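Local atomic coordinates of fatty acid-binding protein 2 (Manduca sexta, PDB entry 1MDC), a protein that binds one fatty acid per molecule inside a beta-barrel that shelters the hydrophobic chain, and serves in the transport of lipid in the cytoplasm. Residues A[6-11]-A[106-111]; A[12-17]-A[125-130]; A[17-22]-A[117-122]. One frame throughout, in Å; residues are numbered along the deposited sequence.

The three contacts fall on one antiparallel beta-barrel of the fatty acid-binding protein family. Residues 6-11 enter strand 8-14, 12-17 finish it and turn into helix 16-21, and 17-22 carry on along that helix, sharing Asp17 with contact 2. Their partners come from the last three strands, 100-109, 112-119 and 122-131; contact 3 is nested inside the loop closed by contact 2, and contact 1 crosses both. The centres of contacts 1 and 2 lie about 14 Å apart, those of 2 and 3 about 11 Å, those of 1 and 3 about 22 Å. The N-terminal part thus joins the C-terminal strands, with contact 2 beside the palmitate carboxylate and contact 3 near its hydrocarbon tail.

Contact 1 (A[6-11]-A[106-111]); sequences KVYSLV and KEYNGD. With SO4 (sulfate ion), chain B.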
loop_
_atom_site.group_PDB
_atom_site.type_symbol
_atom_site.label_atom_id
_atom_site.label_comp_id
_atom_site.label_asym_id
_atom_site.label_seq_id
_atom_site.Cartn_x
_atom_site.Cartn_y
_atom_site.Cartn_z
ATOM N N LYS A 6 -3.106 15.001 -4.227
ATOM C CA LYS A 6 -1.700 15.305 -4.022
ATOM C C LYS A 6 -0.875 14.061 -4.339
ATOM O O LYS A 6 -1.341 12.938 -4.130
ATOM C CB LYS A 6 -1.365 15.560 -2.526
ATOM C CG LYS A 6 -1.797 16.887 -1.951
ATOM C CD LYS A 6 -1.489 17.112 -0.468
ATOM C CE LYS A 6 -1.803 18.535 -0.129
ATOM N NZ LYS A 6 -2.965 18.947 -0.898
ATOM N N VAL A 7 0.349 14.249 -4.822
ATOM C CA VAL A 7 1.178 13.093 -5.107
ATOM C C VAL A 7 2.124 12.927 -3.908
ATOM O O VAL A 7 2.834 13.859 -3.553
ATOM C CB VAL A 7 1.982 13.274 -6.445
ATOM C CG1 VAL A 7 3.033 12.154 -6.612
ATOM C CG2 VAL A 7 1.019 13.234 -7.589
ATOM N N TYR A 8 2.127 11.757 -3.271
ATOM C CA TYR A 8 3.001 11.497 -2.142
ATOM C C TYR A 8 4.125 10.587 -2.630
ATOM O O TYR A 8 3.876 9.605 -3.315
ATOM C CB TYR A 8 2.248 10.785 -1.033
ATOM C CG TYR A 8 1.275 11.727 -0.294
ATOM C CD1 TYR A 8 -0.020 11.946 -0.801
ATOM C CD2 TYR A 8 1.645 12.353 0.886
ATOM C CE1 TYR A 8 -0.919 12.788 -0.143
ATOM C CE2 TYR A 8 0.754 13.209 1.566
ATOM C CZ TYR A 8 -0.516 13.410 1.047
ATOM O OH TYR A 8 -1.379 14.247 1.709
ATOM N N SER A 9 5.351 10.942 -2.284
ATOM C CA SER A 9 6.535 10.194 -2.679
ATOM C C SER A 9 7.220 9.613 -1.452
ATOM O O SER A 9 7.339 10.263 -0.413
ATOM C CB SER A 9 7.615 11.115 -3.268
ATOM O OG SER A 9 7.074 11.769 -4.359
ATOM N N LEU A 10 7.710 8.389 -1.577
ATOM C CA LEU A 10 8.394 7.759 -0.460
ATOM C C LEU A 10 9.665 8.471 -0.023
ATOM O O LEU A 10 10.540 8.759 -0.845
ATOM C CB LEU A 10 8.786 6.314 -0.866
ATOM C CG LEU A 10 9.460 5.568 0.291
ATOM C CD1 LEU A 10 8.347 4.987 1.221
ATOM C CD2 LEU A 10 10.173 4.417 -0.344
ATOM N N VAL A 11 9.768 8.737 1.279
ATOM C CA VAL A 11 10.942 9.396 1.805
ATOM C C VAL A 11 11.787 8.487 2.686
ATOM O O VAL A 11 12.977 8.673 2.777
ATOM C CB VAL A 11 10.741 10.779 2.381
ATOM C CG1 VAL A 11 10.136 11.614 1.287
ATOM C CG2 VAL A 11 9.803 10.751 3.512
ATOM N N LYS A 106 -3.033 3.540 6.296
ATOM C CA LYS A 106 -2.510 4.771 5.707
ATOM C C LYS A 106 -3.112 5.987 6.376
ATOM O O LYS A 106 -4.293 6.217 6.263
ATOM C CB LYS A 106 -2.885 4.757 4.245
ATOM C CG LYS A 106 -2.541 3.431 3.590
ATOM C CD LYS A 106 -2.834 3.275 2.073
ATOM C CE LYS A 106 -2.196 4.275 1.144
ATOM N NZ LYS A 106 -2.642 4.070 -0.268
ATOM N N GLU A 107 -2.296 6.747 7.078
ATOM C CA GLU A 107 -2.770 7.925 7.772
ATOM C C GLU A 107 -2.253 9.196 7.145
ATOM O O GLU A 107 -1.054 9.424 7.097
ATOM C CB GLU A 107 -2.368 7.851 9.260
ATOM C CG GLU A 107 -3.056 6.707 10.047
ATOM C CD GLU A 107 -2.533 6.647 11.466
ATOM O OE1 GLU A 107 -1.443 6.188 11.750
ATOM O OE2 GLU A 107 -3.308 7.202 12.347
ATOM N N TYR A 108 -3.158 10.048 6.655
ATOM C CA TYR A 108 -2.732 11.297 6.038
ATOM C C TYR A 108 -2.886 12.476 6.992
ATOM O O TYR A 108 -3.877 12.569 7.683
ATOM C CB TYR A 108 -3.671 11.579 4.873
ATOM C CG TYR A 108 -3.557 10.593 3.689
ATOM C CD1 TYR A 108 -4.337 9.420 3.681
ATOM C CD2 TYR A 108 -2.709 10.868 2.623
ATOM C CE1 TYR A 108 -4.257 8.523 2.615
ATOM C CE2 TYR A 108 -2.621 9.983 1.539
ATOM C CZ TYR A 108 -3.412 8.826 1.550
ATOM O OH TYR A 108 -3.342 7.936 0.477
ATOM N N ASN A 109 -1.896 13.350 7.020
ATOM C CA ASN A 109 -1.858 14.527 7.867
ATOM C C ASN A 109 -1.072 15.570 7.111
ATOM O O ASN A 109 0.155 15.617 7.119
ATOM C CB ASN A 109 -1.344 14.255 9.314
ATOM C CG ASN A 109 -1.024 15.568 10.105
ATOM O OD1 ASN A 109 -1.776 16.601 10.073
ATOM N ND2 ASN A 109 0.124 15.538 10.786
ATOM N N GLY A 110 -1.803 16.415 6.423
ATOM C CA GLY A 110 -1.145 17.432 5.664
ATOM C C GLY A 110 -0.349 16.760 4.578
ATOM O O GLY A 110 -0.821 15.817 3.918
ATOM N N ASP A 111 0.861 17.269 4.435
ATOM C CA ASP A 111 1.773 16.775 3.454
ATOM C C ASP A 111 2.449 15.482 3.864
ATOM O O ASP A 111 3.305 14.995 3.150
ATOM C CB ASP A 111 2.763 17.833 3.073
ATOM C CG ASP A 111 2.174 18.814 2.085
ATOM O OD1 ASP A 111 0.979 18.581 1.590
ATOM O OD2 ASP A 111 2.792 19.744 1.726
HETATM S S SO4 B . -1.839 0.974 -1.169
HETATM O O1 SO4 B . -3.190 1.546 -1.144
HETATM O O2 SO4 B . -0.858 2.029 -1.018
HETATM O O3 SO4 B . -1.641 0.044 -0.049
HETATM O O4 SO4 B . -1.628 0.283 -2.473
#
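The hydroxyl of Tyr8 donates a hydrogen bond of 2.8 Å from OH to the carbonyl O of Gly110, approaching in the carbonyl plane with a C=O...OH angle of 158°. Gly110 forms the turn after strand 100-109 and has a positive phi, a backbone setting that glycine adopts with ease.

The same tyrosine ring takes part in a T-shaped pair. Tyr108 turns its CD2-CE2 edge toward one face of Tyr8, with centroids 5.3 Å apart and planes at 68°; the nearest carbons are Tyr8 CE1 and Tyr108 CE2, at 3.7 Å. In Tyr8, CG stands anti to the carbonyl carbon (chi1 -73°), which sends the long ring across to the turn and puts its hydroxyl at the Gly110 carbonyl. Tyrosine suits this buried place because the ring supplies an apolar face while the oxygen at its far end binds the backbone.

Beside the turn, the aliphatic part of Lys6 crosses the Asp111 carboxylate at about a right angle, CE lying 3.3 Å from OD1. Any attraction between the charges is probably weak, since Lys6 NZ stays 4.7 Å from Asp111 OD1 and bonds to Ser2 O. Farther inside, Lys106 NZ donates to two oxygens of a sulfate, probably from the crystallisation liquor, and to Gln40.

The two tyrosines meet inside the fatty acid-binding protein barrel, beside ligand-binding residues: Tyr8 touches Tyr130, and Tyr108 touches Gln40. Strands 8-14 and 100-109 are not sheet neighbours, for 122-131 and 112-119 come between them; Tyr8 also leans on Leu113, and Tyr3 stacks on Tyr108.

Contact 2 (A[12-17]-A[125-130]); sequences KQENFD and VARRYY. With PLM (palmitic acid), chain C.
Lys12 pairs with Tyr129 through the backbone, Tyr129 N giving a straight bond of 2.9 Å to Lys12 O. Their side chains run alongside each other: Lys12 CE rests 3.5 Å from Tyr129 CE2, and the ammonium sits off-centre over the ring in a cation-pi contact.

On the opposite face of the sheet, Gln13 faces Arg128 in a non-hydrogen-bonded pair. The Gln13 CG lies between the backbone N and the carbonyl carbon (chi1 54°), and from there the extended chain runs beside the arginine until OE1 accepts from Arg128 NE at 2.9 Å, in the guanidinium plane. Water 1 accepts from Gln13 NE2 and, weakly, from Arg128 NH2.

Glu14 closes the antiparallel register with Arg127 by two backbone bonds, and its OE1 takes the Tyr129 hydroxyl at 2.6 Å from the syn side but out of the carboxylate plane. Arg127 NH1 donates to that same OH, so the hydroxyl stands between carboxylate and guanidinium. Here the first and last strands of the fatty acid-binding protein barrel are joined, next to the ligand's carboxylate.

Asn15 leaves the strand with positive phi (59°), which asparagine takes readily, and its ND2 reaches Val125 O at 3.0 Å.

Phe16, in the first turn of the helix, lays its ring flat under the Arg128 guanidinium, the planes 15° apart and the centres 4.0 Å. A planar guanidinium can stack thus while its N-H edge serves Gln13 and palmitate, NH1 reaching O2 at 2.9 Å. A leucine in place of Arg128 would probably leave both Gln13 OE1 and the fatty acid carboxylate short of a donor. Tyr130 OH gives that O2 a second bond of 2.6 Å, and Gln40 NE2 also binds the ligand.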
loop_
_atom_site.group_PDB
_atom_site.type_symbol
_atom_site.label_atom_id
_atom_site.label_comp_id
_atom_site.label_asym_id
_atom_site.label_seq_id
_atom_site.Cartn_x
_atom_site.Cartn_y
_atom_site.Cartn_z
ATOM N N LYS A 12 11.190 7.500 3.334
ATOM C CA LYS A 12 11.950 6.600 4.210
ATOM C C LYS A 12 11.079 5.421 4.607
ATOM O O LYS A 12 9.855 5.495 4.510
ATOM C CB LYS A 12 12.255 7.430 5.465
ATOM C CG LYS A 12 12.637 6.737 6.749
ATOM C CD LYS A 12 12.757 7.728 7.905
ATOM C CE LYS A 12 12.120 7.163 9.159
ATOM N NZ LYS A 12 12.373 7.956 10.374
ATOM N N GLN A 13 11.682 4.330 5.052
ATOM C CA GLN A 13 10.881 3.184 5.458
ATOM C C GLN A 13 11.690 2.405 6.492
ATOM O O GLN A 13 12.929 2.515 6.466
ATOM C CB GLN A 13 10.484 2.276 4.266
ATOM C CG GLN A 13 11.670 1.837 3.453
ATOM C CD GLN A 13 11.198 1.269 2.149
ATOM O OE1 GLN A 13 10.022 1.307 1.853
ATOM N NE2 GLN A 13 12.113 0.721 1.365
ATOM N N GLU A 14 11.005 1.653 7.376
ATOM C CA GLU A 14 11.651 0.879 8.413
ATOM C C GLU A 14 11.049 -0.503 8.481
ATOM O O GLU A 14 9.838 -0.617 8.369
ATOM C CB GLU A 14 11.343 1.562 9.785
ATOM C CG GLU A 14 11.818 2.979 9.781
ATOM C CD GLU A 14 11.461 3.724 11.015
ATOM O OE1 GLU A 14 10.181 3.866 11.208
ATOM O OE2 GLU A 14 12.288 4.145 11.743
ATOM N N ASN A 15 11.891 -1.534 8.673
ATOM C CA ASN A 15 11.441 -2.921 8.784
ATOM C C ASN A 15 10.679 -3.445 7.587
ATOM O O ASN A 15 9.964 -4.439 7.701
ATOM C CB ASN A 15 10.611 -3.146 10.094
ATOM C CG ASN A 15 11.436 -2.861 11.340
ATOM O OD1 ASN A 15 12.678 -2.911 11.313
ATOM N ND2 ASN A 15 10.767 -2.544 12.434
ATOM N N PHE A 16 10.828 -2.788 6.438
ATOM C CA PHE A 16 10.120 -3.242 5.259
ATOM C C PHE A 16 10.671 -4.575 4.756
ATOM O O PHE A 16 9.953 -5.443 4.308
ATOM C CB PHE A 16 10.027 -2.138 4.197
ATOM C CG PHE A 16 9.099 -2.377 3.004
ATOM C CD1 PHE A 16 7.780 -2.760 3.188
ATOM C CD2 PHE A 16 9.582 -2.175 1.700
ATOM C CE1 PHE A 16 6.931 -2.942 2.083
ATOM C CE2 PHE A 16 8.757 -2.374 0.588
ATOM C CZ PHE A 16 7.434 -2.758 0.797
ATOM N N ASP A 17 11.962 -4.757 4.836
ATOM C CA ASP A 17 12.514 -6.022 4.378
ATOM C C ASP A 17 11.968 -7.192 5.202
ATOM O O ASP A 17 11.678 -8.284 4.716
ATOM C CB ASP A 17 14.048 -5.924 4.492
ATOM C CG ASP A 17 14.758 -7.197 4.026
ATOM O OD1 ASP A 17 15.036 -7.193 2.750
ATOM O OD2 ASP A 17 15.070 -8.133 4.746
ATOM N N VAL A 125 6.527 -4.576 13.088
ATOM C CA VAL A 125 5.716 -3.492 12.534
ATOM C C VAL A 125 6.626 -2.833 11.502
ATOM O O VAL A 125 7.791 -2.561 11.815
ATOM C CB VAL A 125 5.456 -2.381 13.598
ATOM C CG1 VAL A 125 4.640 -1.248 12.877
ATOM C CG2 VAL A 125 4.589 -2.980 14.706
ATOM N N ALA A 126 6.138 -2.586 10.279
ATOM C CA ALA A 126 6.956 -1.937 9.238
ATOM C C ALA A 126 6.326 -0.574 9.001
ATOM O O ALA A 126 5.110 -0.465 9.191
ATOM C CB ALA A 126 7.008 -2.696 7.867
ATOM N N ARG A 127 7.126 0.428 8.607
ATOM C CA ARG A 127 6.608 1.756 8.366
ATOM C C ARG A 127 7.138 2.307 7.079
ATOM O O ARG A 127 8.290 2.062 6.743
ATOM C CB ARG A 127 7.132 2.699 9.441
ATOM C CG ARG A 127 6.273 2.664 10.671
ATOM C CD ARG A 127 5.225 3.749 10.601
ATOM N NE ARG A 127 4.317 3.833 11.716
ATOM C CZ ARG A 127 4.596 4.531 12.808
ATOM N NH1 ARG A 127 5.755 5.146 12.918
ATOM N NH2 ARG A 127 3.695 4.592 13.812
ATOM N N ARG A 128 6.290 3.049 6.367
ATOM C CA ARG A 128 6.673 3.694 5.121
ATOM C C ARG A 128 6.205 5.131 5.296
ATOM O O ARG A 128 5.053 5.361 5.618
ATOM C CB ARG A 128 6.193 3.089 3.816
ATOM C CG ARG A 128 6.532 1.569 3.744
ATOM C CD ARG A 128 6.118 1.048 2.379
ATOM N NE ARG A 128 7.207 1.068 1.393
ATOM C CZ ARG A 128 6.957 0.753 0.123
ATOM N NH1 ARG A 128 5.722 0.435 -0.289
ATOM N NH2 ARG A 128 7.935 0.756 -0.717
ATOM N N TYR A 129 7.120 6.069 5.133
ATOM C CA TYR A 129 6.881 7.496 5.282
ATOM C C TYR A 129 6.948 8.171 3.900
ATOM O O TYR A 129 7.938 8.057 3.157
ATOM C CB TYR A 129 7.943 8.130 6.222
ATOM C CG TYR A 129 7.995 7.448 7.559
ATOM C CD1 TYR A 129 7.183 7.849 8.625
ATOM C CD2 TYR A 129 8.878 6.387 7.759
ATOM C CE1 TYR A 129 7.227 7.219 9.849
ATOM C CE2 TYR A 129 8.940 5.740 8.997
ATOM C CZ TYR A 129 8.141 6.146 10.033
ATOM O OH TYR A 129 8.205 5.505 11.236
ATOM N N TYR A 130 5.874 8.887 3.560
ATOM C CA TYR A 130 5.816 9.570 2.282
ATOM C C TYR A 130 5.538 11.048 2.519
ATOM O O TYR A 130 4.980 11.425 3.539
ATOM C CB TYR A 130 4.606 8.972 1.539
ATOM C CG TYR A 130 4.604 7.529 1.024
ATOM C CD1 TYR A 130 4.453 6.466 1.896
ATOM C CD2 TYR A 130 4.706 7.294 -0.352
ATOM C CE1 TYR A 130 4.437 5.148 1.390
ATOM C CE2 TYR A 130 4.675 5.999 -0.866
ATOM C CZ TYR A 130 4.544 4.938 0.032
ATOM O OH TYR A 130 4.486 3.678 -0.457
HETATM C C1 PLM C . 2.117 1.411 0.683
HETATM O O1 PLM C . 1.268 2.319 0.682
HETATM O O2 PLM C . 3.337 1.628 0.759
HETATM C C2 PLM C . 1.698 -0.066 0.510
HETATM C C3 PLM C . 2.828 -1.118 0.584
HETATM C C4 PLM C . 3.278 -1.568 -0.835
HETATM C C5 PLM C . 2.707 -2.944 -1.236
HETATM C C6 PLM C . 3.791 -4.036 -1.244
HETATM C C7 PLM C . 3.096 -5.389 -1.168
HETATM C C8 PLM C . 3.964 -6.595 -1.493
HETATM C C9 PLM C . 3.678 -7.589 -0.365
HETATM C CA PLM C . 2.929 -8.863 -0.785
HETATM C CB PLM C . 1.656 -9.022 0.061
HETATM C CC PLM C . 1.127 -10.479 0.100
HETATM C CD PLM C . -0.210 -10.592 0.902
HETATM C CE PLM C . -0.090 -11.472 2.142
HETATM C CF PLM C . 0.928 -10.841 3.091
HETATM C CG PLM C . 1.127 -11.618 4.418
HETATM O O HOH W 1 10.830 0.763 -1.567
#

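Contact 3 (A[17-22]-A[117-122]); sequences DGFLKS and ITSSNW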
loop_
_atom_site.group_PDB
_atom_site.type_symbol
_atom_site.label_atom_id
_atom_site.label_comp_id
_atom_site.label_asym_id
_atom_site.label_seq_id
_atom_site.Cartn_x
_atom_site.Cartn_y
_atom_site.Cartn_z
ATOM N N ASP A 17 11.962 -4.757 4.836
ATOM C CA ASP A 17 12.514 -6.022 4.378
ATOM C C ASP A 17 11.968 -7.192 5.202
ATOM O O ASP A 17 11.678 -8.284 4.716
ATOM C CB ASP A 17 14.048 -5.924 4.492
ATOM C CG ASP A 17 14.758 -7.197 4.026
ATOM O OD1 ASP A 17 15.036 -7.193 2.750
ATOM O OD2 ASP A 17 15.070 -8.133 4.746
ATOM N N GLY A 18 11.816 -6.950 6.496
ATOM C CA GLY A 18 11.308 -7.941 7.429
ATOM C C GLY A 18 9.916 -8.326 7.086
ATOM O O GLY A 18 9.546 -9.496 7.105
ATOM N N PHE A 19 9.128 -7.318 6.753
ATOM C CA PHE A 19 7.769 -7.614 6.384
ATOM C C PHE A 19 7.730 -8.430 5.079
ATOM O O PHE A 19 6.941 -9.354 4.956
ATOM C CB PHE A 19 6.929 -6.284 6.106
ATOM C CG PHE A 19 5.677 -6.555 5.320
ATOM C CD1 PHE A 19 4.583 -7.181 5.905
ATOM C CD2 PHE A 19 5.597 -6.178 3.993
ATOM C CE1 PHE A 19 3.424 -7.425 5.178
ATOM C CE2 PHE A 19 4.433 -6.438 3.237
ATOM C CZ PHE A 19 3.356 -7.049 3.823
ATOM N N LEU A 20 8.550 -8.090 4.083
ATOM C CA LEU A 20 8.511 -8.830 2.824
ATOM C C LEU A 20 8.947 -10.277 2.989
ATOM O O LEU A 20 8.465 -11.175 2.289
ATOM C CB LEU A 20 9.362 -8.144 1.811
ATOM C CG LEU A 20 8.804 -6.755 1.445
ATOM C CD1 LEU A 20 9.820 -6.022 0.625
ATOM C CD2 LEU A 20 7.541 -6.864 0.631
ATOM N N LYS A 21 9.865 -10.507 3.929
ATOM C CA LYS A 21 10.338 -11.871 4.177
ATOM C C LYS A 21 9.189 -12.705 4.716
ATOM O O LYS A 21 8.961 -13.846 4.358
ATOM C CB LYS A 21 11.555 -11.978 5.114
ATOM C CG LYS A 21 12.841 -11.477 4.442
ATOM C CD LYS A 21 13.918 -11.253 5.498
ATOM C CE LYS A 21 15.304 -11.059 4.973
ATOM N NZ LYS A 21 16.075 -10.231 5.910
ATOM N N SER A 22 8.428 -12.111 5.596
ATOM C CA SER A 22 7.298 -12.787 6.190
ATOM C C SER A 22 6.230 -13.101 5.173
ATOM O O SER A 22 5.306 -13.875 5.444
ATOM C CB SER A 22 6.730 -11.918 7.328
ATOM O OG SER A 22 5.726 -10.985 6.789
ATOM N N ILE A 117 2.429 -1.107 8.567
ATOM C CA ILE A 117 2.107 -2.407 8.040
ATOM C C ILE A 117 2.329 -3.527 9.011
ATOM O O ILE A 117 3.387 -3.585 9.630
ATOM C CB ILE A 117 3.188 -2.549 6.942
ATOM C CG1 ILE A 117 3.066 -1.417 5.898
ATOM C CG2 ILE A 117 2.904 -3.875 6.281
ATOM C CD1 ILE A 117 4.147 -1.421 4.805
ATOM N N THR A 118 1.329 -4.395 9.135
ATOM C CA THR A 118 1.377 -5.552 10.017
ATOM C C THR A 118 1.079 -6.792 9.162
ATOM O O THR A 118 0.430 -6.683 8.115
ATOM C CB THR A 118 0.535 -5.426 11.250
ATOM O OG1 THR A 118 -0.757 -5.035 10.871
ATOM C CG2 THR A 118 1.146 -4.427 12.238
ATOM N N SER A 119 1.561 -7.977 9.568
ATOM C CA SER A 119 1.359 -9.216 8.799
ATOM C C SER A 119 0.934 -10.369 9.686
ATOM O O SER A 119 1.239 -10.386 10.871
ATOM C CB SER A 119 2.796 -9.510 8.368
ATOM O OG SER A 119 3.038 -10.832 8.068
ATOM N N SER A 120 0.235 -11.346 9.153
ATOM C CA SER A 120 -0.162 -12.433 10.028
ATOM C C SER A 120 1.000 -13.412 10.246
ATOM O O SER A 120 0.889 -14.344 11.036
ATOM C CB SER A 120 -1.362 -13.196 9.452
ATOM O OG SER A 120 -1.004 -13.656 8.158
ATOM N N ASN A 121 2.123 -13.226 9.560
ATOM C CA ASN A 121 3.221 -14.167 9.761
ATOM C C ASN A 121 4.411 -13.676 10.557
ATOM O O ASN A 121 5.390 -14.407 10.672
ATOM C CB ASN A 121 3.774 -14.513 8.374
ATOM C CG ASN A 121 2.770 -15.328 7.562
ATOM O OD1 ASN A 121 1.861 -15.963 8.099
ATOM N ND2 ASN A 121 2.929 -15.323 6.252
ATOM N N TRP A 122 4.340 -12.462 11.094
ATOM C CA TRP A 122 5.431 -11.901 11.836
ATOM C C TRP A 122 4.914 -10.944 12.838
ATOM O O TRP A 122 3.864 -10.409 12.659
ATOM C CB TRP A 122 6.026 -10.961 10.787
ATOM C CG TRP A 122 7.281 -10.347 11.209
ATOM C CD1 TRP A 122 8.230 -10.886 12.021
ATOM C CD2 TRP A 122 7.724 -9.068 10.835
ATOM N NE1 TRP A 122 9.263 -10.001 12.160
ATOM C CE2 TRP A 122 8.971 -8.877 11.431
ATOM C CE3 TRP A 122 7.176 -8.090 10.064
ATOM C CZ2 TRP A 122 9.676 -7.722 11.274
ATOM C CZ3 TRP A 122 7.897 -6.944 9.908
ATOM C CH2 TRP A 122 9.128 -6.779 10.506
#
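Phe19 lies across Ile117 at about a right angle, the isoleucine CG2 standing over the middle of the phenyl face, 3.8 Å from its centroid in a CH-pi contact. Phe19 CG is anti to the backbone N (chi1 162°), a setting that carries the ring from the helix toward strand 112-119, while Ser119 CB meets the ring edge 3.8 Å from CD1. A flat apolar ring suits this buried position, for it also touches the palmitate.

Such packing is how helix 16-21, the first of the two-helix lid of the fatty acid-binding protein fold, is set against the barrel; helix segment 17-21 and strand segment 117-119 run at 30°, with axes 9.1 Å apart. Leu20, on another side of the helix, packs against helix 27-35.

Ser22, following Lys21, is held by polar groups. Its OG receives the Ser119 hydroxyl at 3.0 Å and itself donates to Phe19 O, while its own carbonyl O accepts Asn121 ND2 at 2.9 Å, almost straight and in the amide plane. Asn121 ND2 also donates to Ala99 O. Ser119 OG accepts from the backbone N of Asn121 too, forming an ST turn, so one short side chain ties the bend to the helix.

Trp122 spreads its indole against the helix backbone, CZ3 lying 3.4 Å from Phe19 N and one face turned to Gly18, where any CB would collide with the ring.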